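Local coordinates for carboxylase (Deinococcus radiodurans, PDB 5H80), which probably uses ATP and bicarbonate to carboxylate biotin, as the biotin carboxylase domain of a single-chain bacterial carboxylase, at residues A235-V249 against Q292-V306. Numbering follows the deposited sequence.
Sequences ARHIEVQVAGDGQSV and QEVKYRCLGTFEFLV
Arg236 and Val306 exchange two backbone hydrogen bonds at one end of an antiparallel strand pair, 236-245 with 299-306. These are the central strands of the four-stranded sheet in the ATP-grasp fold. The ladder continues through Ile238–Phe304, Val240–Phe302, Val242–Gly300 and Gly244–Cys298. The His237 side chain lies on the face of the sheet with Glu239 and Glu303. Its NE2 donates to Glu239 OE1 (3.1 Å), from above the carboxylate plane. On the opposite face, Ile238 CB packs on Val306 CG2 (4.0 Å). Glu239 and Glu303 run side by side, with Glu239 OE1 3.4 Å from Glu303 OE2. Lys265 forms salt bridges to both, probably offsetting their repulsion, and Arg255 pairs with Glu239. Val240 and Val242 rest against Phe304 and Phe302, on the face packed by helix 277-293. Gln241 bends at chi2 (71°); its NE2 bonds to Val242 O and its OE1 accepts from Arg255 NH1. A water links this NE2 to Thr301 OG1. Gly300 N reaches Val242 O from the opposite face of its plane. The strand ends at Asp245, whose OD1 accepts from Gln247 N, an Asx turn, and from Ser248 N, completing an Asx motif. The Asp245 carbonyl O points at one face of the Arg297 guanidinium, 2.9 Å from Arg297 CZ, too poorly angled for hydrogen bonds.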
ATOM      1  N   ALA A 235      -0.072 -31.014   9.526  1.00 26.79           N
ATOM      2  CA  ALA A 235       0.638 -29.827   9.960  1.00 27.09           C
ATOM      3  C   ALA A 235       0.524 -28.582   9.054  1.00 22.84           C
ATOM      4  O   ALA A 235       0.314 -28.632   7.829  1.00 27.64           O
ATOM      5  CB  ALA A 235       2.072 -30.138  10.188  1.00 33.32           C
ATOM      6  N   ARG A 236       0.667 -27.456   9.713  1.00 24.60           N
ATOM      7  CA  ARG A 236       0.898 -26.170   9.110  1.00 22.08           C
ATOM      8  C   ARG A 236       2.397 -25.782   8.929  1.00 20.98           C
ATOM      9  O   ARG A 236       3.257 -26.150   9.719  1.00 23.98           O
ATOM     10  CB  ARG A 236       0.136 -25.090   9.924  1.00 23.85           C
ATOM     11  CG  ARG A 236      -1.382 -25.293   9.830  1.00 24.42           C
ATOM     12  CD  ARG A 236      -2.126 -24.430  10.900  1.00 26.22           C
ATOM     13  NE  ARG A 236      -1.777 -22.978  10.795  1.00 26.15           N
ATOM     14  CZ  ARG A 236      -2.347 -22.015  11.522  1.00 26.67           C
ATOM     15  NH1 ARG A 236      -3.270 -22.307  12.489  1.00 25.48           N
ATOM     16  NH2 ARG A 236      -1.944 -20.775  11.407  1.00 24.49           N
ATOM     17  N   HIS A 237       2.652 -24.995   7.874  1.00 22.61           N
ATOM     18  CA  HIS A 237       3.950 -24.502   7.535  1.00 21.85           C
ATOM     19  C   HIS A 237       3.974 -23.133   8.118  1.00 23.40           C
ATOM     20  O   HIS A 237       3.269 -22.293   7.634  1.00 20.46           O
ATOM     21  CB  HIS A 237       4.181 -24.442   6.060  1.00 24.86           C
ATOM     22  CG  HIS A 237       5.485 -23.798   5.672  1.00 29.36           C
ATOM     23  ND1 HIS A 237       6.496 -24.500   5.056  1.00 34.85           N
ATOM     24  CD2 HIS A 237       5.954 -22.522   5.798  1.00 29.96           C
ATOM     25  CE1 HIS A 237       7.543 -23.714   4.876  1.00 28.90           C
ATOM     26  NE2 HIS A 237       7.196 -22.483   5.196  1.00 31.08           N
ATOM     27  N   ILE A 238       4.745 -22.974   9.160  1.00 20.79           N
ATOM     28  CA  ILE A 238       4.922 -21.656   9.844  1.00 23.78           C
ATOM     29  C   ILE A 238       6.407 -21.278   9.948  1.00 27.33           C
ATOM     30  O   ILE A 238       7.220 -22.068  10.371  1.00 24.14           O
ATOM     31  CB  ILE A 238       4.244 -21.671  11.209  1.00 21.35           C
ATOM     32  CG1 ILE A 238       2.751 -22.048  11.174  1.00 22.48           C
ATOM     33  CG2 ILE A 238       4.313 -20.264  11.764  1.00 20.14           C
ATOM     34  CD1 ILE A 238       2.009 -21.991  12.542  1.00 23.09           C
ATOM     35  N   GLU A 239       6.759 -20.068   9.491  1.00 20.24           N
ATOM     36  CA  GLU A 239       8.168 -19.692   9.302  1.00 19.94           C
ATOM     37  C   GLU A 239       8.351 -18.379  10.015  1.00 22.82           C
ATOM     38  O   GLU A 239       7.438 -17.557  10.046  1.00 22.26           O
ATOM     39  CB  GLU A 239       8.584 -19.562   7.865  1.00 21.68           C
ATOM     40  CG  GLU A 239       7.847 -18.465   7.003  1.00 21.57           C
ATOM     41  CD  GLU A 239       8.110 -18.589   5.497  1.00 26.97           C
ATOM     42  OE1 GLU A 239       8.559 -19.666   5.007  1.00 22.64           O
ATOM     43  OE2 GLU A 239       7.894 -17.618   4.781  1.00 24.17           O
ATOM     44  N   VAL A 240       9.547 -18.172  10.454  1.00 22.32           N
ATOM     45  CA  VAL A 240       9.872 -16.957  11.223  1.00 22.59           C
ATOM     46  C   VAL A 240      10.854 -16.106  10.496  1.00 21.56           C
ATOM     47  O   VAL A 240      11.884 -16.564  10.088  1.00 20.52           O
ATOM     48  CB  VAL A 240      10.421 -17.285  12.659  1.00 22.70           C
ATOM     49  CG1 VAL A 240      10.885 -16.046  13.285  1.00 20.74           C
ATOM     50  CG2 VAL A 240       9.431 -18.052  13.508  1.00 25.74           C
ATOM     51  N   GLN A 241      10.549 -14.791  10.303  1.00 20.95           N
ATOM     52  CA  GLN A 241      11.478 -13.853   9.723  1.00 20.82           C
ATOM     53  C   GLN A 241      12.465 -13.328  10.746  1.00 20.94           C
ATOM     54  O   GLN A 241      12.010 -12.713  11.777  1.00 19.66           O
ATOM     55  CB  GLN A 241      10.655 -12.646   9.180  1.00 20.91           C
ATOM     56  CG  GLN A 241      11.513 -11.625   8.540  1.00 22.11           C
ATOM     57  CD  GLN A 241      12.120 -12.103   7.161  1.00 21.46           C
ATOM     58  OE1 GLN A 241      11.420 -12.339   6.231  1.00 20.48           O
ATOM     59  NE2 GLN A 241      13.485 -12.403   7.183  1.00 22.42           N
ATOM     60  N   VAL A 242      13.742 -13.602  10.477  1.00 20.77           N
ATOM     61  CA  VAL A 242      14.870 -13.056  11.170  1.00 20.21           C
ATOM     62  C   VAL A 242      15.689 -12.008  10.461  1.00 19.67           C
ATOM     63  O   VAL A 242      15.815 -11.920   9.253  1.00 20.74           O
ATOM     64  CB  VAL A 242      15.766 -14.199  11.718  1.00 22.65           C
ATOM     65  CG1 VAL A 242      17.040 -13.711  12.369  1.00 29.99           C
ATOM     66  CG2 VAL A 242      14.956 -15.048  12.707  1.00 22.62           C
ATOM     67  N   ALA A 243      16.261 -11.174  11.286  1.00 20.03           N
ATOM     68  CA  ALA A 243      17.265 -10.233  10.893  1.00 22.20           C
ATOM     69  C   ALA A 243      18.349 -10.189  11.920  1.00 20.37           C
ATOM     70  O   ALA A 243      18.097 -10.173  13.159  1.00 22.89           O
ATOM     71  CB  ALA A 243      16.659  -8.762  10.728  1.00 25.03           C
ATOM     72  N   GLY A 244      19.529  -9.867  11.456  1.00 20.81           N
ATOM     73  CA  GLY A 244      20.731  -9.659  12.294  1.00 20.47           C
ATOM     74  C   GLY A 244      21.771  -8.726  11.787  1.00 18.15           C
ATOM     75  O   GLY A 244      21.875  -8.435  10.583  1.00 22.12           O
ATOM     76  N   ASP A 245      22.604  -8.246  12.686  1.00 19.02           N
ATOM     77  CA  ASP A 245      23.683  -7.321  12.273  1.00 22.94           C
ATOM     78  C   ASP A 245      25.063  -7.915  12.545  1.00 28.96           C
ATOM     79  O   ASP A 245      26.093  -7.216  12.605  1.00 27.33           O
ATOM     80  CB  ASP A 245      23.444  -5.992  12.891  1.00 27.71           C
ATOM     81  CG  ASP A 245      23.541  -6.029  14.388  1.00 23.58           C
ATOM     82  OD1 ASP A 245      23.959  -7.105  15.039  1.00 26.28           O
ATOM     83  OD2 ASP A 245      23.083  -5.039  14.966  1.00 28.80           O
ATOM     84  N   GLY A 246      25.060  -9.220  12.814  1.00 26.78           N
ATOM     85  CA  GLY A 246      26.310  -9.873  13.275  1.00 32.93           C
ATOM     86  C   GLY A 246      26.667  -9.822  14.749  1.00 34.03           C
ATOM     87  O   GLY A 246      27.513 -10.551  15.169  1.00 38.74           O
ATOM     88  N   GLN A 247      26.021  -8.964  15.556  1.00 27.67           N
ATOM     89  CA  GLN A 247      26.191  -8.902  17.003  1.00 29.73           C
ATOM     90  C   GLN A 247      24.970  -9.306  17.715  1.00 32.01           C
ATOM     91  O   GLN A 247      25.066  -9.884  18.781  1.00 34.04           O
ATOM     92  CB  GLN A 247      26.588  -7.498  17.439  1.00 31.73           C
ATOM     93  CG  GLN A 247      27.777  -6.885  16.698  1.00 38.86           C
ATOM     94  CD  GLN A 247      28.110  -5.492  17.202  1.00 46.63           C
ATOM     95  OE1 GLN A 247      28.905  -5.358  18.115  1.00 54.53           O
ATOM     96  NE2 GLN A 247      27.471  -4.448  16.628  1.00 48.39           N
ATOM     97  N   SER A 248      23.805  -8.955  17.146  1.00 29.02           N
ATOM     98  CA  SER A 248      22.475  -9.159  17.651  1.00 27.44           C
ATOM     99  C   SER A 248      21.561  -9.698  16.591  1.00 23.75           C
ATOM    100  O   SER A 248      21.839  -9.569  15.420  1.00 22.58           O
ATOM    101  CB  SER A 248      21.865  -7.800  17.999  1.00 33.69           C
ATOM    102  OG  SER A 248      22.390  -7.319  19.197  1.00 42.96           O
ATOM    103  N   VAL A 249      20.446 -10.261  17.061  1.00 22.80           N
ATOM    104  CA  VAL A 249      19.466 -10.803  16.224  1.00 22.95           C
ATOM    105  C   VAL A 249      18.087 -10.273  16.749  1.00 24.18           C
ATOM    106  O   VAL A 249      17.832  -9.995  17.960  1.00 25.91           O
ATOM    107  CB  VAL A 249      19.559 -12.387  16.160  1.00 24.68           C
ATOM    108  CG1 VAL A 249      20.839 -12.811  15.460  1.00 24.67           C
ATOM    109  CG2 VAL A 249      19.338 -13.001  17.545  1.00 26.28           C
ATOM    110  N   GLN A 292      21.258 -16.587  16.377  1.00 23.88           N
ATOM    111  CA  GLN A 292      22.214 -16.082  17.397  1.00 25.69           C
ATOM    112  C   GLN A 292      23.470 -17.007  17.401  1.00 26.21           C
ATOM    113  O   GLN A 292      24.568 -16.480  17.368  1.00 27.56           O
ATOM    114  CB  GLN A 292      21.651 -15.938  18.789  1.00 27.84           C
ATOM    115  CG  GLN A 292      22.662 -15.561  19.863  1.00 36.40           C
ATOM    116  CD  GLN A 292      22.966 -14.074  19.872  1.00 45.58           C
ATOM    117  OE1 GLN A 292      22.365 -13.286  19.140  1.00 50.71           O
ATOM    118  NE2 GLN A 292      23.888 -13.671  20.733  1.00 44.58           N
ATOM    119  N   GLU A 293      23.259 -18.298  17.287  1.00 31.08           N
ATOM    120  CA  GLU A 293      24.389 -19.269  17.334  1.00 31.95           C
ATOM    121  C   GLU A 293      25.380 -19.040  16.205  1.00 35.66           C
ATOM    122  O   GLU A 293      26.625 -19.164  16.430  1.00 29.28           O
ATOM    123  CB  GLU A 293      23.955 -20.734  17.346  1.00 37.49           C
ATOM    124  CG  GLU A 293      25.026 -21.672  17.933  1.00 41.71           C
ATOM    125  CD  GLU A 293      25.382 -21.369  19.395  1.00 46.55           C
ATOM    126  OE1 GLU A 293      24.528 -20.818  20.173  1.00 43.81           O
ATOM    127  OE2 GLU A 293      26.548 -21.648  19.781  1.00 57.47           O
ATOM    128  N   VAL A 294      24.891 -18.696  14.997  1.00 28.22           N
ATOM    129  CA  VAL A 294      25.798 -18.262  13.867  1.00 29.66           C
ATOM    130  C   VAL A 294      26.133 -16.765  13.730  1.00 32.17           C
ATOM    131  O   VAL A 294      26.864 -16.394  12.797  1.00 33.88           O
ATOM    132  CB  VAL A 294      25.328 -18.783  12.541  1.00 32.00           C
ATOM    133  CG1 VAL A 294      25.045 -20.286  12.637  1.00 37.44           C
ATOM    134  CG2 VAL A 294      24.016 -18.048  12.030  1.00 28.63           C
ATOM    135  N   LYS A 295      25.722 -15.925  14.695  1.00 26.99           N
ATOM    136  CA  LYS A 295      25.993 -14.482  14.587  1.00 27.85           C
ATOM    137  C   LYS A 295      25.451 -13.927  13.283  1.00 25.76           C
ATOM    138  O   LYS A 295      26.130 -13.251  12.498  1.00 30.12           O
ATOM    139  CB  LYS A 295      27.523 -14.232  14.712  1.00 30.95           C
ATOM    140  CG  LYS A 295      28.069 -14.875  15.995  1.00 38.98           C
ATOM    141  CD  LYS A 295      27.431 -14.348  17.265  1.00 45.28           C
ATOM    142  CE  LYS A 295      27.624 -12.851  17.393  1.00 56.40           C
ATOM    143  NZ  LYS A 295      27.283 -12.429  18.774  1.00 62.09           N
ATOM    144  N   TYR A 296      24.166 -14.216  13.048  1.00 27.11           N
ATOM    145  CA  TYR A 296      23.618 -13.966  11.721  1.00 25.48           C
ATOM    146  C   TYR A 296      23.664 -12.502  11.356  1.00 25.26           C
ATOM    147  O   TYR A 296      23.495 -11.697  12.195  1.00 27.63           O
ATOM    148  CB  TYR A 296      22.169 -14.532  11.611  1.00 28.36           C
ATOM    149  CG  TYR A 296      21.646 -14.759  10.265  1.00 26.93           C
ATOM    150  CD1 TYR A 296      21.841 -15.999   9.589  1.00 27.65           C
ATOM    151  CD2 TYR A 296      21.038 -13.767   9.565  1.00 28.87           C
ATOM    152  CE1 TYR A 296      21.322 -16.246   8.295  1.00 29.56           C
ATOM    153  CE2 TYR A 296      20.555 -13.947   8.265  1.00 23.76           C
ATOM    154  CZ  TYR A 296      20.721 -15.160   7.563  1.00 24.23           C
ATOM    155  OH  TYR A 296      20.280 -15.381   6.341  1.00 24.18           O
ATOM    156  N   ARG A 297      23.984 -12.254  10.064  1.00 27.72           N
ATOM    157  CA  ARG A 297      23.938 -10.939   9.455  1.00 24.92           C
ATOM    158  C   ARG A 297      23.084 -10.995   8.191  1.00 24.54           C
ATOM    159  O   ARG A 297      23.119 -11.939   7.409  1.00 27.65           O
ATOM    160  CB  ARG A 297      25.353 -10.342   9.195  1.00 25.09           C
ATOM    161  CG  ARG A 297      25.345  -8.788   8.832  1.00 30.24           C
ATOM    162  CD  ARG A 297      26.739  -8.247   8.564  1.00 30.24           C
ATOM    163  NE  ARG A 297      27.646  -8.374   9.690  1.00 38.00           N
ATOM    164  CZ  ARG A 297      28.093  -7.405  10.488  1.00 43.89           C
ATOM    165  NH1 ARG A 297      28.944  -7.734  11.496  1.00 39.43           N
ATOM    166  NH2 ARG A 297      27.708  -6.110  10.350  1.00 55.13           N
ATOM    167  N   CYS A 298      22.199  -9.970   8.107  1.00 26.30           N
ATOM    168  CA  CYS A 298      21.221  -9.687   7.013  1.00 21.89           C
ATOM    169  C   CYS A 298      19.935 -10.434   7.347  1.00 22.32           C
ATOM    170  O   CYS A 298      19.618 -10.464   8.555  1.00 24.30           O
ATOM    171  CB  CYS A 298      21.741  -9.902   5.589  1.00 21.99           C
ATOM    172  SG  CYS A 298      23.241  -9.032   5.252  1.00 28.95           S
ATOM    173  N   LEU A 299      19.192 -10.916   6.356  1.00 20.07           N
ATOM    174  CA  LEU A 299      17.941 -11.586   6.538  1.00 20.12           C
ATOM    175  C   LEU A 299      18.006 -13.091   6.400  1.00 23.26           C
ATOM    176  O   LEU A 299      18.636 -13.582   5.464  1.00 22.84           O
ATOM    177  CB  LEU A 299      16.835 -11.043   5.625  1.00 24.12           C
ATOM    178  CG  LEU A 299      16.440  -9.569   5.572  1.00 23.67           C
ATOM    179  CD1 LEU A 299      15.331  -9.286   4.552  1.00 24.08           C
ATOM    180  CD2 LEU A 299      16.090  -9.035   6.955  1.00 29.97           C
ATOM    181  N   GLY A 300      17.097 -13.812   7.079  1.00 27.01           N
ATOM    182  CA  GLY A 300      16.979 -15.230   6.897  1.00 22.11           C
ATOM    183  C   GLY A 300      15.642 -15.684   7.436  1.00 20.52           C
ATOM    184  O   GLY A 300      15.087 -14.882   8.264  1.00 20.43           O
ATOM    185  N   THR A 301      15.133 -16.818   6.993  1.00 22.98           N
ATOM    186  CA  THR A 301      13.861 -17.318   7.443  1.00 20.12           C
ATOM    187  C   THR A 301      14.140 -18.749   8.014  1.00 25.49           C
ATOM    188  O   THR A 301      14.861 -19.474   7.371  1.00 25.00           O
ATOM    189  CB  THR A 301      12.885 -17.375   6.350  1.00 22.75           C
ATOM    190  OG1 THR A 301      12.661 -16.046   5.838  1.00 23.83           O
ATOM    191  CG2 THR A 301      11.560 -18.071   6.701  1.00 22.05           C
ATOM    192  N   PHE A 302      13.490 -19.104   9.118  1.00 23.94           N
ATOM    193  CA  PHE A 302      13.506 -20.407   9.698  1.00 22.22           C
ATOM    194  C   PHE A 302      12.082 -20.983   9.568  1.00 24.14           C
ATOM    195  O   PHE A 302      11.102 -20.402  10.125  1.00 20.75           O
ATOM    196  CB  PHE A 302      13.964 -20.293  11.112  1.00 23.28           C
ATOM    197  CG  PHE A 302      15.332 -19.823  11.223  1.00 26.04           C
ATOM    198  CD1 PHE A 302      16.385 -20.764  11.156  1.00 29.34           C
ATOM    199  CD2 PHE A 302      15.648 -18.450  11.185  1.00 28.02           C
ATOM    200  CE1 PHE A 302      17.714 -20.345  11.192  1.00 25.42           C
ATOM    201  CE2 PHE A 302      16.988 -18.029  11.158  1.00 30.95           C
ATOM    202  CZ  PHE A 302      18.003 -18.986  11.200  1.00 29.77           C
ATOM    203  N   GLU A 303      11.996 -22.084   8.851  1.00 19.68           N
ATOM    204  CA  GLU A 303      10.748 -22.799   8.443  1.00 23.50           C
ATOM    205  C   GLU A 303      10.452 -23.972   9.451  1.00 22.59           C
ATOM    206  O   GLU A 303      11.363 -24.709   9.833  1.00 24.58           O
ATOM    207  CB  GLU A 303      10.687 -23.285   7.037  1.00 28.38           C
ATOM    208  CG  GLU A 303      10.941 -22.186   6.053  1.00 27.62           C
ATOM    209  CD  GLU A 303      10.864 -22.691   4.603  1.00 38.99           C
ATOM    210  OE1 GLU A 303      10.769 -23.929   4.411  1.00 42.28           O
ATOM    211  OE2 GLU A 303      10.875 -21.856   3.700  1.00 47.18           O
ATOM    212  N   PHE A 304       9.199 -24.086   9.825  1.00 23.26           N
ATOM    213  CA  PHE A 304       8.757 -25.171  10.708  1.00 23.44           C
ATOM    214  C   PHE A 304       7.451 -25.785  10.199  1.00 26.24           C
ATOM    215  O   PHE A 304       6.639 -25.132   9.543  1.00 23.87           O
ATOM    216  CB  PHE A 304       8.497 -24.636  12.126  1.00 21.58           C
ATOM    217  CG  PHE A 304       9.632 -23.977  12.753  1.00 21.13           C
ATOM    218  CD1 PHE A 304      10.527 -24.657  13.620  1.00 22.64           C
ATOM    219  CD2 PHE A 304       9.877 -22.585  12.555  1.00 22.84           C
ATOM    220  CE1 PHE A 304      11.527 -24.071  14.245  1.00 21.40           C
ATOM    221  CE2 PHE A 304      10.980 -21.938  13.212  1.00 24.03           C
ATOM    222  CZ  PHE A 304      11.852 -22.697  14.036  1.00 25.33           C
ATOM    223  N   LEU A 305       7.262 -27.067  10.531  1.00 23.53           N
ATOM    224  CA  LEU A 305       5.973 -27.721  10.504  1.00 27.02           C
ATOM    225  C   LEU A 305       5.454 -27.780  11.947  1.00 23.97           C
ATOM    226  O   LEU A 305       6.193 -28.101  12.911  1.00 23.66           O
ATOM    227  CB  LEU A 305       6.029 -29.152   9.921  1.00 25.19           C
ATOM    228  CG  LEU A 305       6.504 -29.251   8.451  1.00 27.26           C
ATOM    229  CD1 LEU A 305       6.534 -30.726   8.067  1.00 30.90           C
ATOM    230  CD2 LEU A 305       5.626 -28.389   7.596  1.00 24.86           C
ATOM    231  N   VAL A 306       4.172 -27.408  12.099  1.00 20.97           N
ATOM    232  CA  VAL A 306       3.561 -27.289  13.354  1.00 22.70           C
ATOM    233  C   VAL A 306       2.216 -28.071  13.411  1.00 22.07           C
ATOM    234  O   VAL A 306       1.338 -27.944  12.512  1.00 24.59           O
ATOM    235  CB  VAL A 306       3.297 -25.731  13.660  1.00 23.62           C
ATOM    236  CG1 VAL A 306       2.649 -25.535  15.040  1.00 27.33           C
ATOM    237  CG2 VAL A 306       4.557 -24.879  13.536  1.00 25.37           C
TER
HETATM  238  O   HOH W   1      14.355 -14.076   5.098  1.00 24.23           O
HETATM  239  O   HOH W   2      23.758 -10.810  21.128  1.00 44.04           O
HETATM  240  O   HOH W   3      24.040 -11.471  14.893  1.00 30.25           O
HETATM  241  O   HOH W   4      20.538 -10.725  20.019  1.00 34.80           O